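Local atomic coordinates of SJCHGC06286 protein (Schistosoma japonicum, PDB entry 3QBR), a protein that probably binds BH domains of partner proteins as a Bcl-2 family apoptosis regulator, here as its helical domain truncated at the C-terminal end. Residues Q67-F72 / F128-V133; I104-I109 / V123-F128. One frame throughout, in Å; residues are numbered along the deposited sequence.

Overall arrangement
Both contacts rest on helix 119-137, the hydrophobic central helix of the Bcl-2 fold, and share Phe128 at their junction. Contact 1 sets helix 58-79, which probably holds the BH3-like region, against one flank of it; contact 2 spans the distance to helix 99-113. Their centres lie about 11 Å apart. Contact 2 is the more deeply buried, with Tyr106, Ile109, Met125 and Phe128 all enclosed, and is largely aromatic. Contact 1 is thinner and only partly buried, joining Val69 and Phe72 to the aliphatic Ile131 and to the charged Arg130. Ala124 and Ala127, on the second segment of contact 2, pack against Phe72, tying the two together.

Contact 1 of 2, residues Q67-F72 / F128-V133; sequences QLVGDF and FLRILV
In the Bcl-2 fold the helix with the BH3-like region, here probably 58-79, lies beside the central helix 119-137, and Val69 and Phe72 meet Arg130 and Ile131 where the two pass. Gly70 and Asp71, between Val69 and Phe72, probably correspond to the Gly-Asp of the BH3 signature, and Asp71 OD2 is hydrogen-bonded to an aromatic side chain of another protein. The backbones stay well apart, the nearest CA atoms being those of Val69 and Phe128 at 8.9 Å, and the contact is made by side chains, without polar bonds between the two segments. Ala127, one turn away on the central helix, packs against both Val69 and Phe72 and extends the helix-helix interface. Arg130 runs out straight through its first two torsions, CG anti to the backbone N and CD anti to CA, then turns at chi3 (91°); this brings NE to 4.5 Å from Val69 CG1, with the methyl oblique to the guanidinium. Phe28 and Leu29 of helix 17-31 also pack on this arginine, which therefore meets two other helices. Phe72 has CG anti to its backbone N (chi1 177°), which places the ring beside Ile131, and an apolar side chain of another protein also packs on it. Ile131 CD1 approaches the Phe72 ring obliquely, 4.5 Å from CE2.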
loop_
_atom_site.group_PDB
_atom_site.type_symbol
_atom_site.label_atom_id
_atom_site.label_comp_id
_atom_site.label_asym_id
_atom_site.label_seq_id
_atom_site.Cartn_x
_atom_site.Cartn_y
_atom_site.Cartn_z
ATOM N N GLN A 67 0.553 6.368 -11.647
ATOM C CA GLN A 67 -0.598 6.513 -12.512
ATOM C C GLN A 67 -1.820 5.774 -11.938
ATOM O O GLN A 67 -2.895 6.347 -11.833
ATOM C CB GLN A 67 -0.266 6.038 -13.909
ATOM C CG GLN A 67 -1.452 6.106 -14.864
ATOM C CD GLN A 67 -1.225 5.221 -16.064
ATOM O OE1 GLN A 67 -0.372 5.515 -16.898
ATOM N NE2 GLN A 67 -1.954 4.100 -16.135
ATOM N N LEU A 68 -1.617 4.530 -11.516
ATOM C CA LEU A 68 -2.688 3.637 -11.086
ATOM C C LEU A 68 -3.244 3.956 -9.696
ATOM O O LEU A 68 -4.423 3.739 -9.445
ATOM C CB LEU A 68 -2.210 2.176 -11.129
ATOM C CG LEU A 68 -1.908 1.535 -12.491
ATOM C CD1 LEU A 68 -1.175 0.205 -12.313
ATOM C CD2 LEU A 68 -3.160 1.324 -13.311
ATOM N N VAL A 69 -2.397 4.420 -8.782
ATOM C CA VAL A 69 -2.850 4.889 -7.476
ATOM C C VAL A 69 -3.556 6.239 -7.688
ATOM O O VAL A 69 -4.424 6.654 -6.911
ATOM C CB VAL A 69 -1.676 5.015 -6.510
ATOM C CG1 VAL A 69 -2.075 5.803 -5.250
ATOM C CG2 VAL A 69 -1.179 3.629 -6.125
ATOM N N GLY A 70 -3.199 6.912 -8.777
ATOM C CA GLY A 70 -3.895 8.125 -9.155
ATOM C C GLY A 70 -5.323 7.781 -9.553
ATOM O O GLY A 70 -6.273 8.440 -9.110
ATOM N N ASP A 71 -5.466 6.749 -10.392
ATOM C CA ASP A 71 -6.775 6.241 -10.780
ATOM C C ASP A 71 -7.551 5.944 -9.523
ATOM O O ASP A 71 -8.708 6.346 -9.392
ATOM C CB ASP A 71 -6.655 4.963 -11.610
ATOM C CG ASP A 71 -6.128 5.213 -13.026
ATOM O OD1 ASP A 71 -6.307 6.331 -13.566
ATOM O OD2 ASP A 71 -5.543 4.267 -13.604
ATOM N N PHE A 72 -6.905 5.253 -8.587
ATOM C CA PHE A 72 -7.567 4.855 -7.350
ATOM C C PHE A 72 -8.014 6.050 -6.519
ATOM O O PHE A 72 -9.132 6.070 -6.022
ATOM C CB PHE A 72 -6.665 3.930 -6.514
ATOM C CG PHE A 72 -7.245 3.541 -5.188
ATOM C CD1 PHE A 72 -7.717 2.261 -4.978
ATOM C CD2 PHE A 72 -7.287 4.440 -4.145
ATOM C CE1 PHE A 72 -8.248 1.878 -3.754
ATOM C CE2 PHE A 72 -7.816 4.067 -2.894
ATOM C CZ PHE A 72 -8.290 2.783 -2.704
ATOM N N PHE A 128 -3.873 2.452 -0.396
ATOM C CA PHE A 128 -4.350 2.460 0.974
ATOM C C PHE A 128 -3.233 2.579 1.990
ATOM O O PHE A 128 -3.343 3.340 2.953
ATOM C CB PHE A 128 -5.123 1.185 1.269
ATOM C CG PHE A 128 -5.827 1.187 2.600
ATOM C CD1 PHE A 128 -6.785 2.141 2.894
ATOM C CD2 PHE A 128 -5.577 0.197 3.526
ATOM C CE1 PHE A 128 -7.458 2.117 4.119
ATOM C CE2 PHE A 128 -6.257 0.158 4.744
ATOM C CZ PHE A 128 -7.188 1.122 5.038
ATOM N N LEU A 129 -2.184 1.784 1.808
ATOM C CA LEU A 129 -0.989 1.873 2.664
ATOM C C LEU A 129 -0.442 3.314 2.685
ATOM O O LEU A 129 -0.106 3.843 3.740
ATOM C CB LEU A 129 0.073 0.889 2.183
ATOM C CG LEU A 129 1.476 0.911 2.791
ATOM C CD1 LEU A 129 1.522 0.365 4.240
ATOM C CD2 LEU A 129 2.407 0.120 1.860
ATOM N N ARG A 130 -0.410 3.954 1.520
ATOM C CA ARG A 130 -0.035 5.370 1.411
ATOM C C ARG A 130 -0.879 6.265 2.306
ATOM O O ARG A 130 -0.368 7.147 3.003
ATOM C CB ARG A 130 -0.206 5.850 -0.027
ATOM C CG ARG A 130 0.399 7.187 -0.274
ATOM C CD ARG A 130 0.198 7.647 -1.715
ATOM N NE ARG A 130 -1.038 8.408 -1.753
ATOM C CZ ARG A 130 -1.101 9.728 -1.852
ATOM N NH1 ARG A 130 0.008 10.442 -1.980
ATOM N NH2 ARG A 130 -2.280 10.328 -1.848
ATOM N N ILE A 131 -2.184 6.027 2.261
ATOM C CA ILE A 131 -3.160 6.845 2.954
ATOM C C ILE A 131 -2.962 6.702 4.455
ATOM O O ILE A 131 -2.942 7.690 5.180
ATOM C CB ILE A 131 -4.593 6.459 2.499
ATOM C CG1 ILE A 131 -4.949 7.234 1.233
ATOM C CG2 ILE A 131 -5.616 6.687 3.604
ATOM C CD1 ILE A 131 -5.963 6.534 0.350
ATOM N N LEU A 132 -2.774 5.471 4.906
ATOM C CA LEU A 132 -2.477 5.204 6.306
ATOM C C LEU A 132 -1.191 5.874 6.745
ATOM O O LEU A 132 -1.155 6.525 7.793
ATOM C CB LEU A 132 -2.358 3.698 6.549
ATOM C CG LEU A 132 -3.648 2.891 6.334
ATOM C CD1 LEU A 132 -3.529 1.460 6.812
ATOM C CD2 LEU A 132 -4.787 3.563 7.065
ATOM N N VAL A 133 -0.133 5.688 5.946
ATOM C CA VAL A 133 1.200 6.199 6.259
ATOM C C VAL A 133 1.183 7.733 6.362
ATOM O O VAL A 133 1.677 8.315 7.332
ATOM C CB VAL A 133 2.269 5.700 5.233
ATOM C CG1 VAL A 133 3.539 6.646 5.204
ATOM C CG2 VAL A 133 2.630 4.227 5.516
#

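Contact 2 of 2, residues I104-I109 / V123-F128; sequences IFYLEI and VAMFAF
Aliphatic-aromatic packing of Ile109 on Phe128 joins helix 99-113 to helix 119-137. The isoleucine presents two methyls to one corner of the ring: CD1 lies 3.9 Å from Phe128 CE2 and CG2 lies 4.0 Å from the same atom. With CG2 anti to the backbone N and CG1 beside it (chi1 -59°), both branches can reach the phenyl group, and the two side chains cross at about a right angle. CD1 approaches the ring obliquely.

Tyr106 and Phe128 form the aromatic pair. Phe128 CD2 comes to the edge of the Tyr106 ring, near its plane, 4.3 Å from CE1, while Tyr106 CE1 lies oblique to the Phe128 ring, so the two do not stack face to face. Tyr106 goes on past this neighbour: its OH ends 4.2 Å from Met125 CG, a contact with the methionine stem rather than its sulfur.

The polar end of Tyr106 is met by a third helix. Its hydroxyl is hydrogen-bonded to Thr152 OG1 of helix 142-159, which satisfies this buried group, and Leu148 of the same helix packs on the tyrosine.

The local axes are 12.8 Å apart and run roughly antiparallel, at 151°, and long side chains, Tyr106 and Phe128 above all, bridge the distance. Ile109 and Phe128 also pack on apolar side chains of another protein, consistent with the floor and wall of the hydrophobic BH3-binding groove characteristic of Bcl-2 proteins.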
loop_
_atom_site.group_PDB
_atom_site.type_symbol
_atom_site.label_atom_id
_atom_site.label_comp_id
_atom_site.label_asym_id
_atom_site.label_seq_id
_atom_site.Cartn_x
_atom_site.Cartn_y
_atom_site.Cartn_z
ATOM N N ILE A 104 -3.231 -6.494 13.404
ATOM C CA ILE A 104 -4.490 -7.232 13.327
ATOM C C ILE A 104 -5.508 -6.650 12.334
ATOM O O ILE A 104 -5.968 -7.332 11.407
ATOM C CB ILE A 104 -5.181 -7.294 14.705
ATOM C CG1 ILE A 104 -4.275 -7.961 15.749
ATOM C CG2 ILE A 104 -6.526 -7.990 14.582
ATOM C CD1 ILE A 104 -3.221 -8.840 15.156
ATOM N N PHE A 105 -5.884 -5.397 12.539
ATOM C CA PHE A 105 -6.873 -4.813 11.660
ATOM C C PHE A 105 -6.351 -4.717 10.257
ATOM O O PHE A 105 -7.069 -5.042 9.309
ATOM C CB PHE A 105 -7.305 -3.452 12.147
ATOM C CG PHE A 105 -7.859 -3.477 13.523
ATOM C CD1 PHE A 105 -8.482 -4.623 13.994
ATOM C CD2 PHE A 105 -7.774 -2.367 14.347
ATOM C CE1 PHE A 105 -9.001 -4.673 15.271
ATOM C CE2 PHE A 105 -8.298 -2.403 15.623
ATOM C CZ PHE A 105 -8.912 -3.560 16.089
ATOM N N TYR A 106 -5.101 -4.268 10.124
ATOM C CA TYR A 106 -4.454 -4.207 8.814
ATOM C C TYR A 106 -4.546 -5.567 8.152
ATOM O O TYR A 106 -4.967 -5.682 6.999
ATOM C CB TYR A 106 -2.971 -3.773 8.898
ATOM C CG TYR A 106 -2.414 -3.407 7.541
ATOM C CD1 TYR A 106 -3.023 -2.420 6.781
ATOM C CD2 TYR A 106 -1.319 -4.058 7.008
ATOM C CE1 TYR A 106 -2.562 -2.082 5.535
ATOM C CE2 TYR A 106 -0.823 -3.711 5.747
ATOM C CZ TYR A 106 -1.461 -2.726 5.021
ATOM O OH TYR A 106 -1.031 -2.358 3.771
ATOM N N LEU A 107 -4.146 -6.596 8.891
ATOM C CA LEU A 107 -4.175 -7.948 8.363
ATOM C C LEU A 107 -5.586 -8.390 7.935
ATOM O O LEU A 107 -5.751 -9.040 6.894
ATOM C CB LEU A 107 -3.532 -8.921 9.348
ATOM C CG LEU A 107 -2.011 -8.839 9.236
ATOM C CD1 LEU A 107 -1.324 -9.920 10.041
ATOM C CD2 LEU A 107 -1.590 -8.923 7.760
ATOM N N GLU A 108 -6.592 -8.012 8.721
ATOM C CA GLU A 108 -7.968 -8.329 8.387
ATOM C C GLU A 108 -8.414 -7.578 7.128
ATOM O O GLU A 108 -9.187 -8.099 6.320
ATOM C CB GLU A 108 -8.900 -7.978 9.555
ATOM C CG GLU A 108 -8.833 -8.931 10.753
ATOM C CD GLU A 108 -9.794 -8.539 11.889
ATOM O OE1 GLU A 108 -10.628 -7.617 11.709
ATOM O OE2 GLU A 108 -9.710 -9.157 12.970
ATOM N N ILE A 109 -7.951 -6.342 6.975
ATOM C CA ILE A 109 -8.302 -5.552 5.800
ATOM C C ILE A 109 -7.674 -6.114 4.520
ATOM O O ILE A 109 -8.299 -6.116 3.458
ATOM C CB ILE A 109 -7.855 -4.101 5.948
ATOM C CG1 ILE A 109 -8.495 -3.474 7.182
ATOM C CG2 ILE A 109 -8.193 -3.314 4.684
ATOM C CD1 ILE A 109 -8.416 -1.979 7.195
ATOM N N VAL A 123 -2.756 -2.737 -6.522
ATOM C CA VAL A 123 -2.798 -1.279 -6.555
ATOM C C VAL A 123 -3.516 -0.695 -5.353
ATOM O O VAL A 123 -3.023 0.220 -4.682
ATOM C CB VAL A 123 -3.530 -0.780 -7.804
ATOM C CG1 VAL A 123 -3.945 0.647 -7.604
ATOM C CG2 VAL A 123 -2.653 -0.925 -9.035
ATOM N N ALA A 124 -4.699 -1.225 -5.085
ATOM C CA ALA A 124 -5.480 -0.755 -3.957
ATOM C C ALA A 124 -4.718 -0.910 -2.638
ATOM O O ALA A 124 -4.896 -0.120 -1.730
ATOM C CB ALA A 124 -6.822 -1.483 -3.911
ATOM N N MET A 125 -3.875 -1.926 -2.525
ATOM C CA MET A 125 -3.054 -2.106 -1.317
ATOM C C MET A 125 -1.992 -0.994 -1.156
ATOM O O MET A 125 -1.769 -0.494 -0.054
ATOM C CB MET A 125 -2.383 -3.482 -1.337
ATOM C CG MET A 125 -1.407 -3.735 -0.207
ATOM S SD MET A 125 -0.471 -5.276 -0.354
ATOM C CE MET A 125 0.158 -5.149 -2.015
ATOM N N PHE A 126 -1.345 -0.603 -2.253
ATOM C CA PHE A 126 -0.419 0.519 -2.194
ATOM C C PHE A 126 -1.118 1.848 -1.937
ATOM O O PHE A 126 -0.594 2.687 -1.199
ATOM C CB PHE A 126 0.422 0.637 -3.470
ATOM C CG PHE A 126 1.438 -0.471 -3.640
ATOM C CD1 PHE A 126 2.740 -0.323 -3.160
ATOM C CD2 PHE A 126 1.098 -1.661 -4.284
ATOM C CE1 PHE A 126 3.703 -1.349 -3.316
ATOM C CE2 PHE A 126 2.044 -2.690 -4.444
ATOM C CZ PHE A 126 3.359 -2.532 -3.960
ATOM N N ALA A 127 -2.279 2.063 -2.552
ATOM C CA ALA A 127 -2.925 3.367 -2.416
ATOM C C ALA A 127 -3.403 3.554 -0.977
ATOM O O ALA A 127 -3.300 4.657 -0.394
ATOM C CB ALA A 127 -4.056 3.526 -3.399
ATOM N N PHE A 128 -3.873 2.452 -0.396
ATOM C CA PHE A 128 -4.350 2.460 0.974
ATOM C C PHE A 128 -3.233 2.579 1.990
ATOM O O PHE A 128 -3.343 3.340 2.953
ATOM C CB PHE A 128 -5.123 1.185 1.269
ATOM C CG PHE A 128 -5.827 1.187 2.600
ATOM C CD1 PHE A 128 -6.785 2.141 2.894
ATOM C CD2 PHE A 128 -5.577 0.197 3.526
ATOM C CE1 PHE A 128 -7.458 2.117 4.119
ATOM C CE2 PHE A 128 -6.257 0.158 4.744
ATOM C CZ PHE A 128 -7.188 1.122 5.038
#